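Side-chain contacts in response regulator aspartate phosphatase H (Bacillus subtilis, PDB 3Q15), which dephosphorylates the sporulation phosphotransferase Spo0F, also acts on the competence regulator ComA, and takes part in separating competence and sporulation in time: residues S224-A229 / P261-G266; T270-K273 / K279-Q282. All blocks are in the same frame, centred on the assembly; numbering follows the deposited sequence.

Following the chain from the N terminus, helix 218-235 comes first, then helix 238-255, helix 260-273 and helix 277-290. Contact 1 joins the first of these to the third, skipping helix 238-255, and closes a loop of 31 residues that are mostly helical. Contact 2 closes a much shorter loop of five residues, at the turn between helix 260-273 and helix 277-290. The two loops neither nest nor cross; contact 1 closes before contact 2 opens. Both draw on helix 260-273, and their centres lie 14 Å apart. Contact 1 ties predicted TPR 4 to predicted TPR 5, whereas contact 2 joins helix 260-273 to helix 277-290 within predicted TPR 5.

Contact 1. Residues S224-A229 / P261-G266; sequences SLLNIA and PKVLFG
Leu226 reaches from helix 218-235 to helix 260-273, and its two methyls divide the work. Leu226 CD2 lies against the aliphatic part of Lys262, 3.6 Å from Lys262 CG and equally near its CE. Leu226 CD1 instead meets the backbone of the other helix, 4.1 Å from Val263 CA. The Val263 side chain adds a looser touch, with its CG2 4.2 Å from Leu226 CD2. No hydrogen bond crosses; the contact is purely van der Waals.

The torsions explain the fit. With chi1 of 173°, Leu226 holds its branch opposite its own backbone N and extended toward the facing helix. The Lys262 chain runs across the leucine at about a right angle. Its bend at chi3 (52°) brings CE back over the same methyl that CG touches. The nearest CA atoms, those of Leu226 and Val263, are 6.5 Å apart, so the helices come close here.

Leu226 also packs on Phe245 of helix 238-255, which lies between these two helices in sequence. Lys262 also touches Tyr299 of helix 299-310, and Phe265 packs on Tyr299, Leu302 and Leu306 of that helix. Contact 1 thus bridges segments that fall in predicted repeats TPR 4 and TPR 5.

Contact 2. Residues T270-K273 / K279-Q282; sequences TLCK and KAFQ
The contact belongs to the helix-turn-helix hairpin of a tetratricopeptide repeat, predicted as TPR 5. It pairs the end of helix 260-273 with the early part of helix 277-290, close to the turn that connects them. Ala280 is at the centre. Ala280 CB touches two consecutive residues of the first helix: Cys272 SG at 3.5 Å and Leu271 CB at 3.7 Å. The methyl faces the notch between Cys272 SG and Leu271 CB, and the two lie at roughly a right angle as seen from it. Such a small side chain lets the backbones approach closely, and Leu271 CA is 5.4 Å from Ala280 CA.

Leu271 has a second partner. Leu271 CD1 rests against the stem of Lys279, 3.8 Å from Lys279 CG. The two side chains meet at a slant. Lys279 is extended beyond CG, with chi2 of 179°, and CG, CD and CE all pass within reach of the same leucine methyl. In Cys272, SG stands opposite the residue's own carbonyl carbon (chi1 -72°), and this rotation carries the sulfur to the alanine methyl.

Neighbouring helices continue the packing. Leu271 also touches Val242 and Lys279 touches Gln246, both on helix 238-255. Cys272 packs on Tyr310 of helix 299-310.

No hydrogen bond or salt bridge crosses between the segments. Methyl, methylene and sulfur groups do the joining, so cohesion here probably rests on dispersion and the exclusion of water. Leu271, Cys272 and Ala280 are buried, while Lys279 is partly exposed. The lysine thus lends its hydrocarbon stem to the edge of an apolar patch, and its charged amine plays no part in holding these two segments together.

Contact 1. Residues S224-A229 / P261-G266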
loop_
_atom_site.group_PDB
_atom_site.type_symbol
_atom_site.label_atom_id
_atom_site.label_comp_id
_atom_site.label_asym_id
_atom_site.label_seq_id
_atom_site.Cartn_x
_atom_site.Cartn_y
_atom_site.Cartn_z
ATOM N N SER A 224 8.511 -26.610 1.998
ATOM C CA SER A 224 9.515 -25.969 1.151
ATOM C C SER A 224 9.684 -26.718 -0.165
ATOM O O SER A 224 9.764 -26.107 -1.234
ATOM C CB SER A 224 10.865 -25.891 1.871
ATOM O OG SER A 224 10.770 -25.104 3.049
ATOM N N LEU A 225 9.747 -28.042 -0.074
ATOM C CA LEU A 225 9.919 -28.889 -1.248
ATOM C C LEU A 225 8.704 -28.785 -2.162
ATOM O O LEU A 225 8.831 -28.759 -3.385
ATOM C CB LEU A 225 10.145 -30.341 -0.823
ATOM C CG LEU A 225 11.494 -30.667 -0.176
ATOM C CD1 LEU A 225 11.472 -32.052 0.455
ATOM C CD2 LEU A 225 12.619 -30.566 -1.201
ATOM N N LEU A 226 7.524 -28.723 -1.554
ATOM C CA LEU A 226 6.284 -28.541 -2.297
ATOM C C LEU A 226 6.278 -27.196 -3.012
ATOM O O LEU A 226 5.922 -27.104 -4.187
ATOM C CB LEU A 226 5.088 -28.633 -1.352
ATOM C CG LEU A 226 3.719 -28.308 -1.949
ATOM C CD1 LEU A 226 3.419 -29.214 -3.132
ATOM C CD2 LEU A 226 2.650 -28.445 -0.883
ATOM N N ASN A 227 6.677 -26.152 -2.295
ATOM C CA ASN A 227 6.740 -24.814 -2.865
ATOM C C ASN A 227 7.726 -24.730 -4.023
ATOM O O ASN A 227 7.451 -24.090 -5.037
ATOM C CB ASN A 227 7.074 -23.784 -1.781
ATOM C CG ASN A 227 5.917 -23.558 -0.823
ATOM O OD1 ASN A 227 4.790 -23.956 -1.101
ATOM N ND2 ASN A 227 6.190 -22.909 0.302
ATOM N N ILE A 228 8.870 -25.388 -3.870
ATOM C CA ILE A 228 9.850 -25.471 -4.945
ATOM C C ILE A 228 9.256 -26.176 -6.166
ATOM O O ILE A 228 9.403 -25.705 -7.294
ATOM C CB ILE A 228 11.127 -26.207 -4.487
ATOM C CG1 ILE A 228 11.823 -25.410 -3.383
ATOM C CG2 ILE A 228 12.069 -26.423 -5.657
ATOM C CD1 ILE A 228 13.024 -26.101 -2.793
ATOM N N ALA A 229 8.580 -27.298 -5.931
ATOM C CA ALA A 229 7.944 -28.056 -7.007
ATOM C C ALA A 229 6.900 -27.226 -7.762
ATOM O O ALA A 229 6.877 -27.215 -8.993
ATOM C CB ALA A 229 7.322 -29.334 -6.460
ATOM N N PRO A 261 -2.529 -34.730 0.401
ATOM C CA PRO A 261 -3.520 -34.306 -0.595
ATOM C C PRO A 261 -2.998 -33.178 -1.481
ATOM O O PRO A 261 -3.090 -33.266 -2.703
ATOM C CB PRO A 261 -4.693 -33.815 0.262
ATOM C CG PRO A 261 -4.579 -34.595 1.529
ATOM C CD PRO A 261 -3.092 -34.747 1.765
ATOM N N LYS A 262 -2.447 -32.135 -0.870
ATOM C CA LYS A 262 -1.923 -31.007 -1.629
ATOM C C LYS A 262 -0.724 -31.417 -2.480
ATOM O O LYS A 262 -0.591 -30.986 -3.624
ATOM C CB LYS A 262 -1.547 -29.857 -0.696
ATOM C CG LYS A 262 -0.875 -28.688 -1.395
ATOM C CD LYS A 262 -0.934 -27.422 -0.552
ATOM C CE LYS A 262 -0.412 -27.665 0.849
ATOM N NZ LYS A 262 -0.539 -26.441 1.687
ATOM N N VAL A 263 0.144 -32.251 -1.917
ATOM C CA VAL A 263 1.309 -32.742 -2.645
ATOM C C VAL A 263 0.897 -33.603 -3.841
ATOM O O VAL A 263 1.422 -33.439 -4.939
ATOM C CB VAL A 263 2.259 -33.546 -1.729
ATOM C CG1 VAL A 263 3.343 -34.229 -2.547
ATOM C CG2 VAL A 263 2.874 -32.640 -0.678
ATOM N N LEU A 264 -0.046 -34.514 -3.630
ATOM C CA LEU A 264 -0.482 -35.405 -4.701
ATOM C C LEU A 264 -1.278 -34.694 -5.801
ATOM O O LEU A 264 -1.327 -35.161 -6.938
ATOM C CB LEU A 264 -1.276 -36.584 -4.132
ATOM C CG LEU A 264 -0.471 -37.546 -3.254
ATOM C CD1 LEU A 264 -1.353 -38.654 -2.694
ATOM C CD2 LEU A 264 0.693 -38.131 -4.036
ATOM N N PHE A 265 -1.901 -33.566 -5.474
ATOM C CA PHE A 265 -2.628 -32.813 -6.490
ATOM C C PHE A 265 -1.671 -32.075 -7.423
ATOM O O PHE A 265 -1.891 -32.018 -8.632
ATOM C CB PHE A 265 -3.621 -31.829 -5.868
ATOM C CG PHE A 265 -4.232 -30.888 -6.869
ATOM C CD1 PHE A 265 -5.281 -31.299 -7.672
ATOM C CD2 PHE A 265 -3.746 -29.598 -7.021
ATOM C CE1 PHE A 265 -5.840 -30.447 -8.603
ATOM C CE2 PHE A 265 -4.307 -28.736 -7.951
ATOM C CZ PHE A 265 -5.354 -29.165 -8.744
ATOM N N GLY A 266 -0.612 -31.505 -6.855
ATOM C CA GLY A 266 0.409 -30.849 -7.651
ATOM C C GLY A 266 1.079 -31.848 -8.571
ATOM O O GLY A 266 1.231 -31.611 -9.769
#

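Contact 2. Residues T270-K273 / K279-Q282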
loop_
_atom_site.group_PDB
_atom_site.type_symbol
_atom_site.label_atom_id
_atom_site.label_comp_id
_atom_site.label_asym_id
_atom_site.label_seq_id
_atom_site.Cartn_x
_atom_site.Cartn_y
_atom_site.Cartn_z
ATOM N N THR A 270 0.621 -31.731 -12.643
ATOM C CA THR A 270 1.855 -31.597 -13.411
ATOM C C THR A 270 2.034 -32.751 -14.386
ATOM O O THR A 270 2.452 -32.554 -15.524
ATOM C CB THR A 270 3.088 -31.522 -12.494
ATOM O OG1 THR A 270 2.956 -30.403 -11.610
ATOM C CG2 THR A 270 4.353 -31.356 -13.314
ATOM N N LEU A 271 1.717 -33.957 -13.931
ATOM C CA LEU A 271 1.832 -35.135 -14.771
ATOM C C LEU A 271 0.830 -35.092 -15.922
ATOM O O LEU A 271 1.139 -35.506 -17.037
ATOM C CB LEU A 271 1.653 -36.406 -13.941
ATOM C CG LEU A 271 2.843 -36.755 -13.045
ATOM C CD1 LEU A 271 2.551 -37.975 -12.180
ATOM C CD2 LEU A 271 4.089 -36.977 -13.890
ATOM N N CYS A 272 -0.367 -34.580 -15.645
ATOM C CA CYS A 272 -1.404 -34.461 -16.667
ATOM C C CYS A 272 -1.012 -33.460 -17.752
ATOM O O CYS A 272 -1.219 -33.704 -18.939
ATOM C CB CYS A 272 -2.742 -34.055 -16.041
ATOM S SG CYS A 272 -3.540 -35.355 -15.069
ATOM N N LYS A 273 -0.453 -32.331 -17.334
ATOM C CA LYS A 273 0.002 -31.316 -18.274
ATOM C C LYS A 273 1.192 -31.825 -19.079
ATOM O O LYS A 273 1.434 -31.372 -20.197
ATOM C CB LYS A 273 0.367 -30.027 -17.535
ATOM C CG LYS A 273 -0.840 -29.235 -17.055
ATOM C CD LYS A 273 -0.433 -27.985 -16.292
ATOM C CE LYS A 273 0.272 -28.337 -14.996
ATOM N NZ LYS A 273 0.453 -27.144 -14.125
ATOM N N LYS A 279 -0.024 -42.299 -15.373
ATOM C CA LYS A 279 0.748 -42.208 -14.145
ATOM C C LYS A 279 0.054 -41.266 -13.171
ATOM O O LYS A 279 0.024 -41.514 -11.967
ATOM C CB LYS A 279 2.166 -41.716 -14.440
ATOM C CG LYS A 279 3.060 -41.620 -13.215
ATOM C CD LYS A 279 4.464 -41.158 -13.592
ATOM C CE LYS A 279 5.356 -41.010 -12.366
ATOM N NZ LYS A 279 6.704 -40.481 -12.720
ATOM N N ALA A 280 -0.511 -40.186 -13.700
ATOM C CA ALA A 280 -1.210 -39.207 -12.872
ATOM C C ALA A 280 -2.418 -39.817 -12.174
ATOM O O ALA A 280 -2.621 -39.606 -10.979
ATOM C CB ALA A 280 -1.631 -38.008 -13.703
ATOM N N PHE A 281 -3.218 -40.574 -12.919
ATOM C CA PHE A 281 -4.447 -41.141 -12.375
ATOM C C PHE A 281 -4.175 -41.956 -11.119
ATOM O O PHE A 281 -5.016 -42.038 -10.224
ATOM C CB PHE A 281 -5.173 -41.991 -13.421
ATOM C CG PHE A 281 -5.963 -41.185 -14.412
ATOM C CD1 PHE A 281 -5.734 -39.828 -14.561
ATOM C CD2 PHE A 281 -6.946 -41.780 -15.180
ATOM C CE1 PHE A 281 -6.461 -39.083 -15.465
ATOM C CE2 PHE A 281 -7.678 -41.038 -16.086
ATOM C CZ PHE A 281 -7.435 -39.688 -16.229
ATOM N N GLN A 282 -2.992 -42.552 -11.056
ATOM C CA GLN A 282 -2.591 -43.319 -9.887
ATOM C C GLN A 282 -2.532 -42.438 -8.644
ATOM O O GLN A 282 -3.058 -42.799 -7.592
ATOM C CB GLN A 282 -1.229 -43.971 -10.122
ATOM C CG GLN A 282 -0.548 -44.442 -8.850
ATOM C CD GLN A 282 0.887 -44.866 -9.085
ATOM O OE1 GLN A 282 1.793 -44.463 -8.352
ATOM N NE2 GLN A 282 1.102 -45.685 -10.109
#